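Acetyltransferase, GNAT family (PDB 2Q7B) probably transfers an acetyl group to an amino group of a substrate still unidentified, as expected of a GNAT-family N-acetyltransferase. Local coordinates at residues 65-74 with 84-92; 37-46 with 101-109. All blocks are in the same frame, centred on the assembly; numbering follows the deposited sequence.

Interaction 1 (65-74 with 84-92); sequences YYQNRKGQFW and GSIALLRID
With CG opposite the backbone N (chi1 -162°), Phe73 lays CD2 3.5 Å from Ala87 CB. Trp74, on the other face of the sheet, has CG beside its N instead (chi1 -61°), and its six-membered ring turns an edge to the neighbouring strand: Trp74 CE3 meets Ile86 CG2 at 3.5 Å, and CZ3 lies near Leu88 CB. Between the rings the backbones pair antiparallel, Gln72 with Leu88 and Trp74 with Ile86 as hydrogen-bonded pairs, Phe73 with Ala87 as the non-hydrogen-bonded pair. The bond from Trp74 N to Ile86 O, 2.7 Å long, is nearly straight at the hydrogen (173°). This is the hairpin of strands 72-78 and 81-90 in the central GNAT sheet, with helix 62-67 leading into it. Trp74, Ile86 and Leu88 share one face, where helix 114-128 packs on Trp74 and Leu88. On the face of Phe73 and Ala87, the Tyr66 ring sits between Phe73 CD2 and Tyr65 CD1, one over each of its faces, and brings CE1 to 3.6 Å from Ala87 CB; its hydroxyl bonds to Asp58. Farther along, Leu89 CD1 is 3.7 Å from Tyr65 CE1. Arg69 curls back through a bend at chi3, giving NE and NH2 to the single acceptor Tyr65 O, with NH2 over the Tyr65 ring. At the hairpin's open end two waters bridge the segments: both donate to Arg69 O, one accepting from Arg90 N and the other from Arg90 NH1, while Arg90 NH2 forms a salt bridge with Asp93.

Interaction 2 (37-46 with 101-109); sequences DLINYCQNIE and FFTYPKYRG
Helix 29-46 lies across the end of strand 95-103 in the GNAT alpha/beta fold, and residues 37-46 meet the last strand residues and the turn that follows. The axes of helix segment 37-46 and strand segment 101-103 are almost perpendicular (94°), 8.2 Å apart at their closest. Phe102 pushes its ring into the helix surface: Cys42 CB reaches Phe102 CD1 at 3.5 Å, Ile39 CG1 packs against CD2, and Gln43 NE2 approaches CZ with its amide almost perpendicular to the ring. The polar end of Gln43 is held by Gln56 and by a bound citrate, probably from the crystallisation liquor. One turn before Cys42, Leu38 sets CD1 squarely over the Tyr104 ring, a CH-pi contact 3.6 Å from CD1 to the ring centroid and almost along the ring normal. Tyr41 meets the same ring at its rim, CB and CG lying near the ring plane, and carries its own ring on to Pro105, with Tyr41 CE2 3.7 Å from Pro105 CD. At the helix's last turn Glu46 is stretched out, CG opposite the backbone N (chi1 -172°), toward Arg108. Their salt bridge is end-on and two-pronged: Arg108 NH2 to Glu46 OE1 and Arg108 NH1 to Glu46 OE2, each 2.8 Å, both oxygens using syn lone pairs, with carboxylate and guanidinium 21° from coplanar. Through its NE/NH2 edge Arg108 also grips Thr103, NE bonding OG1 and NH2, which serves both partners, bonding the carbonyl O; four good hydrogen bonds, and a weak fifth from Arg108 NE to Thr103 O, fix the guanidinium's rotation. Such helix-on-sheet packing, beside the strand that in GNAT enzymes leads to the acetyl-CoA-binding loop, is characteristic of the family fold.

In the fold
The centres of interactions 1 and 2 lie 19 Å apart, on opposite sides of the chain's centre, yet both build on the same mixed sheet. Strand 81-90 of interaction 1 and strand 95-103 of interaction 2 are sheet neighbours, and the two contacts touch there: Ser85 N lies 2.8 Å from Phe102 O, a probable hydrogen bond, and Leu38 CD2 packs on Gly84 N. Along the chain, helix 29-46 comes first, then the whole of 65-74 with 84-92, and finally 101-109, so interaction 1 is nested within the loop that interaction 2 closes. Together they tie helices 29-46 and 62-67 to three consecutive strands of the acetyltransferase core.

Interaction 1 (65-74 with 84-92)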
loop_
_atom_site.group_PDB
_atom_site.type_symbol
_atom_site.label_atom_id
_atom_site.label_comp_id
_atom_site.label_asym_id
_atom_site.label_seq_id
_atom_site.Cartn_x
_atom_site.Cartn_y
_atom_site.Cartn_z
ATOM N N TYR A 65 -8.436 14.065 -2.761
ATOM C CA TYR A 65 -8.901 13.570 -4.043
ATOM C C TYR A 65 -10.406 13.386 -4.050
ATOM O O TYR A 65 -11.064 13.757 -5.003
ATOM C CB TYR A 65 -8.167 12.280 -4.376
ATOM C CG TYR A 65 -8.370 11.768 -5.776
ATOM C CD1 TYR A 65 -9.484 10.987 -6.096
ATOM C CD2 TYR A 65 -7.421 12.014 -6.768
ATOM C CE1 TYR A 65 -9.664 10.489 -7.354
ATOM C CE2 TYR A 65 -7.609 11.530 -8.050
ATOM C CZ TYR A 65 -8.725 10.772 -8.327
ATOM O OH TYR A 65 -8.933 10.264 -9.580
ATOM N N TYR A 66 -10.950 12.805 -2.984
ATOM C CA TYR A 66 -12.387 12.536 -2.902
ATOM C C TYR A 66 -13.146 13.549 -2.059
ATOM O O TYR A 66 -13.997 14.272 -2.559
ATOM C CB TYR A 66 -12.652 11.122 -2.323
ATOM C CG TYR A 66 -12.154 10.006 -3.205
ATOM C CD1 TYR A 66 -12.904 9.561 -4.274
ATOM C CD2 TYR A 66 -10.910 9.438 -3.004
ATOM C CE1 TYR A 66 -12.447 8.540 -5.108
ATOM C CE2 TYR A 66 -10.448 8.416 -3.820
ATOM C CZ TYR A 66 -11.225 7.976 -4.872
ATOM O OH TYR A 66 -10.741 6.986 -5.691
ATOM N N GLN A 67 -12.791 13.609 -0.782
ATOM C CA GLN A 67 -13.572 14.339 0.207
ATOM C C GLN A 67 -13.615 15.853 0.073
ATOM O O GLN A 67 -14.655 16.442 0.305
ATOM C CB GLN A 67 -13.149 13.899 1.612
ATOM C CG GLN A 67 -13.409 12.406 1.840
ATOM C CD GLN A 67 -12.835 11.892 3.144
ATOM O OE1 GLN A 67 -11.746 12.302 3.557
ATOM N NE2 GLN A 67 -13.551 10.972 3.786
ATOM N N ASN A 68 -12.502 16.471 -0.312
ATOM C CA ASN A 68 -12.448 17.912 -0.491
ATOM C C ASN A 68 -13.011 18.368 -1.830
ATOM O O ASN A 68 -13.136 19.562 -2.055
ATOM C CB ASN A 68 -11.016 18.433 -0.315
ATOM C CG ASN A 68 -10.515 18.301 1.124
ATOM O OD1 ASN A 68 -11.291 18.058 2.057
ATOM N ND2 ASN A 68 -9.214 18.477 1.307
ATOM N N ARG A 69 -13.356 17.430 -2.709
ATOM C CA ARG A 69 -13.905 17.771 -4.015
ATOM C C ARG A 69 -15.315 17.231 -4.203
ATOM O O ARG A 69 -15.643 16.742 -5.267
ATOM C CB ARG A 69 -12.974 17.251 -5.115
ATOM C CG ARG A 69 -11.550 17.801 -5.014
ATOM C CD ARG A 69 -10.780 17.536 -6.297
ATOM N NE ARG A 69 -10.605 16.106 -6.556
ATOM C CZ ARG A 69 -10.197 15.579 -7.718
ATOM N NH1 ARG A 69 -9.911 16.352 -8.761
ATOM N NH2 ARG A 69 -10.073 14.258 -7.852
ATOM N N LYS A 70 -16.138 17.323 -3.156
ATOM C CA LYS A 70 -17.554 16.913 -3.176
ATOM C C LYS A 70 -17.804 15.426 -3.467
ATOM O O LYS A 70 -18.899 15.022 -3.892
ATOM C CB LYS A 70 -18.349 17.806 -4.131
ATOM C CG LYS A 70 -18.306 19.270 -3.740
ATOM C CD LYS A 70 -18.963 20.137 -4.794
ATOM C CE LYS A 70 -18.799 21.600 -4.477
ATOM N NZ LYS A 70 -19.166 22.448 -5.659
ATOM N N GLY A 71 -16.781 14.612 -3.217
ATOM C CA GLY A 71 -16.890 13.186 -3.372
ATOM C C GLY A 71 -16.838 12.612 -1.968
ATOM O O GLY A 71 -16.961 13.332 -0.981
ATOM N N GLN A 72 -16.640 11.315 -1.872
ATOM C CA GLN A 72 -16.593 10.691 -0.580
ATOM C C GLN A 72 -15.935 9.326 -0.725
ATOM O O GLN A 72 -15.786 8.806 -1.839
ATOM C CB GLN A 72 -18.013 10.662 0.026
ATOM C CG GLN A 72 -18.099 10.295 1.491
ATOM C CD GLN A 72 -17.122 11.063 2.338
ATOM O OE1 GLN A 72 -16.021 10.579 2.611
ATOM N NE2 GLN A 72 -17.480 12.272 2.707
ATOM N N PHE A 73 -15.454 8.800 0.395
ATOM C CA PHE A 73 -14.795 7.509 0.444
ATOM C C PHE A 73 -15.250 6.838 1.731
ATOM O O PHE A 73 -15.090 7.401 2.805
ATOM C CB PHE A 73 -13.268 7.658 0.414
ATOM C CG PHE A 73 -12.534 6.387 0.033
ATOM C CD1 PHE A 73 -12.483 5.299 0.896
ATOM C CD2 PHE A 73 -11.883 6.286 -1.186
ATOM C CE1 PHE A 73 -11.816 4.127 0.528
ATOM C CE2 PHE A 73 -11.216 5.141 -1.547
ATOM C CZ PHE A 73 -11.196 4.048 -0.691
ATOM N N TRP A 74 -15.825 5.637 1.618
ATOM C CA TRP A 74 -16.291 4.905 2.787
ATOM C C TRP A 74 -15.525 3.615 3.015
ATOM O O TRP A 74 -15.141 2.925 2.078
ATOM C CB TRP A 74 -17.770 4.528 2.662
ATOM C CG TRP A 74 -18.732 5.687 2.545
ATOM C CD1 TRP A 74 -19.394 6.308 3.561
ATOM C CD2 TRP A 74 -19.140 6.349 1.338
ATOM N NE1 TRP A 74 -20.191 7.301 3.068
ATOM C CE2 TRP A 74 -20.061 7.350 1.708
ATOM C CE3 TRP A 74 -18.820 6.186 -0.023
ATOM C CZ2 TRP A 74 -20.669 8.191 0.774
ATOM C CZ3 TRP A 74 -19.427 7.001 -0.947
ATOM C CH2 TRP A 74 -20.344 8.003 -0.545
ATOM N N GLY A 84 -14.168 -3.714 3.660
ATOM C CA GLY A 84 -14.842 -3.278 2.460
ATOM C C GLY A 84 -14.608 -1.803 2.246
ATOM O O GLY A 84 -14.222 -1.083 3.185
ATOM N N SER A 85 -14.803 -1.361 1.006
ATOM C CA SER A 85 -14.659 0.040 0.662
ATOM C C SER A 85 -15.531 0.393 -0.530
ATOM O O SER A 85 -15.898 -0.474 -1.328
ATOM C CB SER A 85 -13.180 0.376 0.354
ATOM O OG SER A 85 -12.693 -0.248 -0.827
ATOM N N ILE A 86 -15.891 1.672 -0.626
ATOM C CA ILE A 86 -16.533 2.217 -1.810
ATOM C C ILE A 86 -16.261 3.734 -1.830
ATOM O O ILE A 86 -16.091 4.345 -0.791
ATOM C CB ILE A 86 -18.031 1.896 -1.896
ATOM C CG1 ILE A 86 -18.521 2.055 -3.343
ATOM C CG2 ILE A 86 -18.845 2.757 -0.934
ATOM C CD1 ILE A 86 -19.928 1.493 -3.573
ATOM N N ALA A 87 -16.211 4.325 -3.018
ATOM C CA ALA A 87 -15.922 5.743 -3.158
ATOM C C ALA A 87 -16.778 6.345 -4.235
ATOM O O ALA A 87 -17.169 5.666 -5.188
ATOM C CB ALA A 87 -14.454 5.945 -3.527
ATOM N N LEU A 88 -17.061 7.625 -4.063
ATOM C CA LEU A 88 -17.779 8.414 -5.038
ATOM C C LEU A 88 -16.862 9.547 -5.452
ATOM O O LEU A 88 -16.343 10.267 -4.598
ATOM C CB LEU A 88 -19.102 8.959 -4.463
ATOM C CG LEU A 88 -19.982 9.783 -5.407
ATOM C CD1 LEU A 88 -21.441 9.688 -5.034
ATOM C CD2 LEU A 88 -19.549 11.259 -5.507
ATOM N N LEU A 89 -16.669 9.692 -6.768
ATOM C CA LEU A 89 -15.880 10.775 -7.355
ATOM C C LEU A 89 -16.819 11.650 -8.157
ATOM O O LEU A 89 -17.465 11.175 -9.075
ATOM C CB LEU A 89 -14.776 10.215 -8.281
ATOM C CG LEU A 89 -13.881 11.236 -8.994
ATOM C CD1 LEU A 89 -12.989 11.987 -7.996
ATOM C CD2 LEU A 89 -13.002 10.566 -10.064
ATOM N N ARG A 90 -16.906 12.933 -7.813
ATOM C CA ARG A 90 -17.740 13.862 -8.567
ATOM C C ARG A 90 -17.033 14.253 -9.871
ATOM O O ARG A 90 -15.862 14.639 -9.860
ATOM C CB ARG A 90 -18.038 15.132 -7.754
ATOM C CG ARG A 90 -18.738 16.215 -8.553
ATOM C CD ARG A 90 -18.963 17.477 -7.773
ATOM N NE ARG A 90 -19.575 18.478 -8.643
ATOM C CZ ARG A 90 -18.910 19.307 -9.452
ATOM N NH1 ARG A 90 -17.590 19.285 -9.548
ATOM N NH2 ARG A 90 -19.585 20.156 -10.200
ATOM N N ILE A 91 -17.751 14.113 -10.985
ATOM C CA ILE A 91 -17.279 14.552 -12.302
ATOM C C ILE A 91 -17.847 15.943 -12.558
ATOM O O ILE A 91 -17.117 16.857 -12.931
ATOM C CB ILE A 91 -17.695 13.574 -13.426
ATOM C CG1 ILE A 91 -17.089 12.192 -13.166
ATOM C CG2 ILE A 91 -17.282 14.115 -14.794
ATOM C CD1 ILE A 91 -15.570 12.206 -12.920
ATOM N N ASP A 92 -19.147 16.094 -12.335
ATOM C CA ASP A 92 -19.838 17.381 -12.480
ATOM C C ASP A 92 -21.113 17.321 -11.646
ATOM O O ASP A 92 -21.323 16.330 -10.964
ATOM C CB ASP A 92 -20.076 17.718 -13.960
ATOM C CG ASP A 92 -20.859 16.648 -14.710
ATOM O OD1 ASP A 92 -21.892 16.154 -14.217
ATOM O OD2 ASP A 92 -20.451 16.329 -15.841
HETATM O O HOH W 1 -14.839 13.946 -6.011
HETATM O O HOH W 2 -15.386 18.056 -7.860
#

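Interaction 2 (37-46 with 101-109)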
loop_
_atom_site.group_PDB
_atom_site.type_symbol
_atom_site.label_atom_id
_atom_site.label_comp_id
_atom_site.label_asym_id
_atom_site.label_seq_id
_atom_site.Cartn_x
_atom_site.Cartn_y
_atom_site.Cartn_z
ATOM N N ASP A 37 -4.275 -3.604 1.825
ATOM C CA ASP A 37 -4.329 -5.072 1.792
ATOM C C ASP A 37 -5.616 -5.559 1.132
ATOM O O ASP A 37 -5.598 -6.523 0.392
ATOM C CB ASP A 37 -4.200 -5.698 3.195
ATOM C CG ASP A 37 -2.807 -5.531 3.812
ATOM O OD1 ASP A 37 -1.789 -5.428 3.072
ATOM O OD2 ASP A 37 -2.728 -5.564 5.063
ATOM N N LEU A 38 -6.725 -4.902 1.422
ATOM C CA LEU A 38 -8.025 -5.252 0.816
ATOM C C LEU A 38 -8.006 -5.059 -0.686
ATOM O O LEU A 38 -8.410 -5.934 -1.445
ATOM C CB LEU A 38 -9.135 -4.389 1.437
ATOM C CG LEU A 38 -10.515 -4.411 0.765
ATOM C CD1 LEU A 38 -11.160 -5.795 0.822
ATOM C CD2 LEU A 38 -11.389 -3.428 1.424
ATOM N N ILE A 39 -7.533 -3.889 -1.110
ATOM C CA ILE A 39 -7.464 -3.556 -2.530
ATOM C C ILE A 39 -6.546 -4.521 -3.258
ATOM O O ILE A 39 -6.923 -5.065 -4.296
ATOM C CB ILE A 39 -7.029 -2.083 -2.761
ATOM C CG1 ILE A 39 -8.063 -1.113 -2.161
ATOM C CG2 ILE A 39 -6.819 -1.827 -4.243
ATOM C CD1 ILE A 39 -7.619 0.322 -2.149
ATOM N N ASN A 40 -5.343 -4.726 -2.714
ATOM C CA ASN A 40 -4.384 -5.643 -3.297
ATOM C C ASN A 40 -4.944 -7.052 -3.410
ATOM O O ASN A 40 -4.745 -7.711 -4.401
ATOM C CB ASN A 40 -3.102 -5.699 -2.459
ATOM C CG ASN A 40 -2.041 -6.584 -3.095
ATOM O OD1 ASN A 40 -1.547 -6.288 -4.181
ATOM N ND2 ASN A 40 -1.718 -7.693 -2.437
ATOM N N TYR A 41 -5.626 -7.514 -2.369
ATOM C CA TYR A 41 -6.209 -8.838 -2.387
ATOM C C TYR A 41 -7.230 -9.003 -3.557
ATOM O O TYR A 41 -7.162 -9.930 -4.368
ATOM C CB TYR A 41 -6.856 -9.179 -1.016
ATOM C CG TYR A 41 -7.613 -10.472 -1.129
ATOM C CD1 TYR A 41 -6.954 -11.692 -1.026
ATOM C CD2 TYR A 41 -8.964 -10.479 -1.469
ATOM C CE1 TYR A 41 -7.631 -12.892 -1.219
ATOM C CE2 TYR A 41 -9.645 -11.670 -1.657
ATOM C CZ TYR A 41 -8.968 -12.863 -1.535
ATOM O OH TYR A 41 -9.648 -14.029 -1.722
ATOM N N CYS A 42 -8.183 -8.095 -3.628
ATOM C CA CYS A 42 -9.229 -8.162 -4.625
ATOM C C CYS A 42 -8.704 -8.016 -6.034
ATOM O O CYS A 42 -9.099 -8.759 -6.913
ATOM C CB CYS A 42 -10.274 -7.081 -4.368
ATOM S SG CYS A 42 -11.220 -7.353 -2.888
ATOM N N GLN A 43 -7.815 -7.049 -6.248
ATOM C CA GLN A 43 -7.276 -6.803 -7.573
ATOM C C GLN A 43 -6.263 -7.819 -8.021
ATOM O O GLN A 43 -6.297 -8.267 -9.164
ATOM C CB GLN A 43 -6.605 -5.433 -7.640
ATOM C CG GLN A 43 -7.568 -4.262 -7.498
ATOM C CD GLN A 43 -6.889 -2.903 -7.564
ATOM O OE1 GLN A 43 -5.726 -2.736 -7.155
ATOM N NE2 GLN A 43 -7.632 -1.906 -8.054
ATOM N N ASN A 44 -5.367 -8.185 -7.111
ATOM C CA ASN A 44 -4.179 -8.928 -7.499
ATOM C C ASN A 44 -4.025 -10.357 -7.043
ATOM O O ASN A 44 -3.304 -11.112 -7.687
ATOM C CB ASN A 44 -2.955 -8.139 -7.073
ATOM C CG ASN A 44 -2.888 -6.773 -7.730
ATOM O OD1 ASN A 44 -3.160 -6.650 -8.909
ATOM N ND2 ASN A 44 -2.517 -5.740 -6.963
ATOM N N ILE A 45 -4.646 -10.715 -5.928
ATOM C CA ILE A 45 -4.582 -12.088 -5.438
ATOM C C ILE A 45 -5.795 -12.840 -5.964
ATOM O O ILE A 45 -5.667 -13.903 -6.557
ATOM C CB ILE A 45 -4.492 -12.145 -3.896
ATOM C CG1 ILE A 45 -3.176 -11.473 -3.458
ATOM C CG2 ILE A 45 -4.544 -13.621 -3.424
ATOM C CD1 ILE A 45 -3.012 -11.338 -1.990
ATOM N N GLU A 46 -6.969 -12.245 -5.792
ATOM C CA GLU A 46 -8.210 -12.857 -6.233
ATOM C C GLU A 46 -8.447 -12.708 -7.731
ATOM O O GLU A 46 -8.648 -13.705 -8.403
ATOM C CB GLU A 46 -9.387 -12.271 -5.457
ATOM C CG GLU A 46 -10.686 -12.989 -5.725
ATOM C CD GLU A 46 -11.867 -12.361 -5.042
ATOM O OE1 GLU A 46 -11.894 -11.135 -4.823
ATOM O OE2 GLU A 46 -12.796 -13.119 -4.766
ATOM N N PHE A 101 -14.528 -0.064 -5.183
ATOM C CA PHE A 101 -15.552 -0.889 -4.571
ATOM C C PHE A 101 -15.007 -2.298 -4.324
ATOM O O PHE A 101 -14.882 -3.087 -5.246
ATOM C CB PHE A 101 -16.783 -0.875 -5.457
ATOM C CG PHE A 101 -17.949 -1.665 -4.923
ATOM C CD1 PHE A 101 -18.158 -1.877 -3.564
ATOM C CD2 PHE A 101 -18.925 -2.067 -5.799
ATOM C CE1 PHE A 101 -19.252 -2.568 -3.125
ATOM C CE2 PHE A 101 -20.023 -2.726 -5.362
ATOM C CZ PHE A 101 -20.183 -2.991 -4.019
ATOM N N PHE A 102 -14.692 -2.598 -3.074
ATOM C CA PHE A 102 -14.085 -3.881 -2.715
ATOM C C PHE A 102 -14.666 -4.430 -1.433
ATOM O O PHE A 102 -15.058 -3.658 -0.560
ATOM C CB PHE A 102 -12.575 -3.709 -2.507
ATOM C CG PHE A 102 -11.853 -3.158 -3.710
ATOM C CD1 PHE A 102 -11.668 -3.940 -4.837
ATOM C CD2 PHE A 102 -11.336 -1.855 -3.706
ATOM C CE1 PHE A 102 -11.011 -3.441 -5.946
ATOM C CE2 PHE A 102 -10.677 -1.364 -4.812
ATOM C CZ PHE A 102 -10.522 -2.156 -5.935
ATOM N N THR A 103 -14.727 -5.759 -1.341
ATOM C CA THR A 103 -15.174 -6.446 -0.138
ATOM C C THR A 103 -14.405 -7.744 -0.002
ATOM O O THR A 103 -14.096 -8.357 -1.001
ATOM C CB THR A 103 -16.700 -6.809 -0.179
ATOM O OG1 THR A 103 -16.969 -7.602 -1.332
ATOM C CG2 THR A 103 -17.579 -5.588 -0.239
ATOM N N TYR A 104 -14.068 -8.155 1.214
ATOM C CA TYR A 104 -13.467 -9.480 1.387
ATOM C C TYR A 104 -14.592 -10.511 1.097
ATOM O O TYR A 104 -15.750 -10.251 1.403
ATOM C CB TYR A 104 -12.811 -9.682 2.772
ATOM C CG TYR A 104 -11.418 -9.077 2.896
ATOM C CD1 TYR A 104 -10.390 -9.433 2.013
ATOM C CD2 TYR A 104 -11.114 -8.172 3.924
ATOM C CE1 TYR A 104 -9.105 -8.869 2.134
ATOM C CE2 TYR A 104 -9.857 -7.610 4.038
ATOM C CZ TYR A 104 -8.857 -7.960 3.149
ATOM O OH TYR A 104 -7.614 -7.399 3.322
ATOM N N PRO A 105 -14.263 -11.639 0.438
ATOM C CA PRO A 105 -15.270 -12.632 0.017
ATOM C C PRO A 105 -16.318 -13.077 1.004
ATOM O O PRO A 105 -17.489 -13.199 0.631
ATOM C CB PRO A 105 -14.416 -13.831 -0.407
ATOM C CG PRO A 105 -13.154 -13.198 -0.934
ATOM C CD PRO A 105 -12.915 -12.005 -0.046
ATOM N N LYS A 106 -15.944 -13.312 2.254
ATOM C CA LYS A 106 -16.919 -13.853 3.213
ATOM C C LYS A 106 -18.062 -12.892 3.589
ATOM O O LYS A 106 -19.054 -13.316 4.182
ATOM C CB LYS A 106 -16.214 -14.395 4.470
ATOM C CG LYS A 106 -15.455 -13.364 5.299
ATOM C CD LYS A 106 -14.957 -13.999 6.576
ATOM C CE LYS A 106 -14.033 -13.092 7.368
ATOM N NZ LYS A 106 -13.615 -13.754 8.629
ATOM N N TYR A 107 -17.906 -11.618 3.237
ATOM C CA TYR A 107 -18.879 -10.562 3.519
ATOM C C TYR A 107 -19.821 -10.327 2.354
ATOM O O TYR A 107 -20.748 -9.544 2.466
ATOM C CB TYR A 107 -18.147 -9.257 3.861
ATOM C CG TYR A 107 -17.231 -9.395 5.061
ATOM C CD1 TYR A 107 -17.734 -9.352 6.341
ATOM C CD2 TYR A 107 -15.862 -9.553 4.909
ATOM C CE1 TYR A 107 -16.919 -9.491 7.437
ATOM C CE2 TYR A 107 -15.034 -9.697 6.017
ATOM C CZ TYR A 107 -15.572 -9.650 7.267
ATOM O OH TYR A 107 -14.765 -9.776 8.371
ATOM N N ARG A 108 -19.581 -11.018 1.236
ATOM C CA ARG A 108 -20.404 -10.905 0.018
ATOM C C ARG A 108 -21.630 -11.769 0.103
ATOM O O ARG A 108 -21.576 -12.886 0.615
ATOM C CB ARG A 108 -19.595 -11.332 -1.202
ATOM C CG ARG A 108 -18.339 -10.500 -1.393
ATOM C CD ARG A 108 -17.508 -10.990 -2.547
ATOM N NE ARG A 108 -16.192 -10.331 -2.608
ATOM C CZ ARG A 108 -15.134 -10.808 -3.264
ATOM N NH1 ARG A 108 -15.201 -11.950 -3.918
ATOM N NH2 ARG A 108 -13.978 -10.159 -3.239
ATOM N N GLY A 109 -22.752 -11.271 -0.398
ATOM C CA GLY A 109 -23.977 -12.049 -0.387
ATOM C C GLY A 109 -24.422 -12.413 1.015
ATOM O O GLY A 109 -23.969 -11.830 1.996
#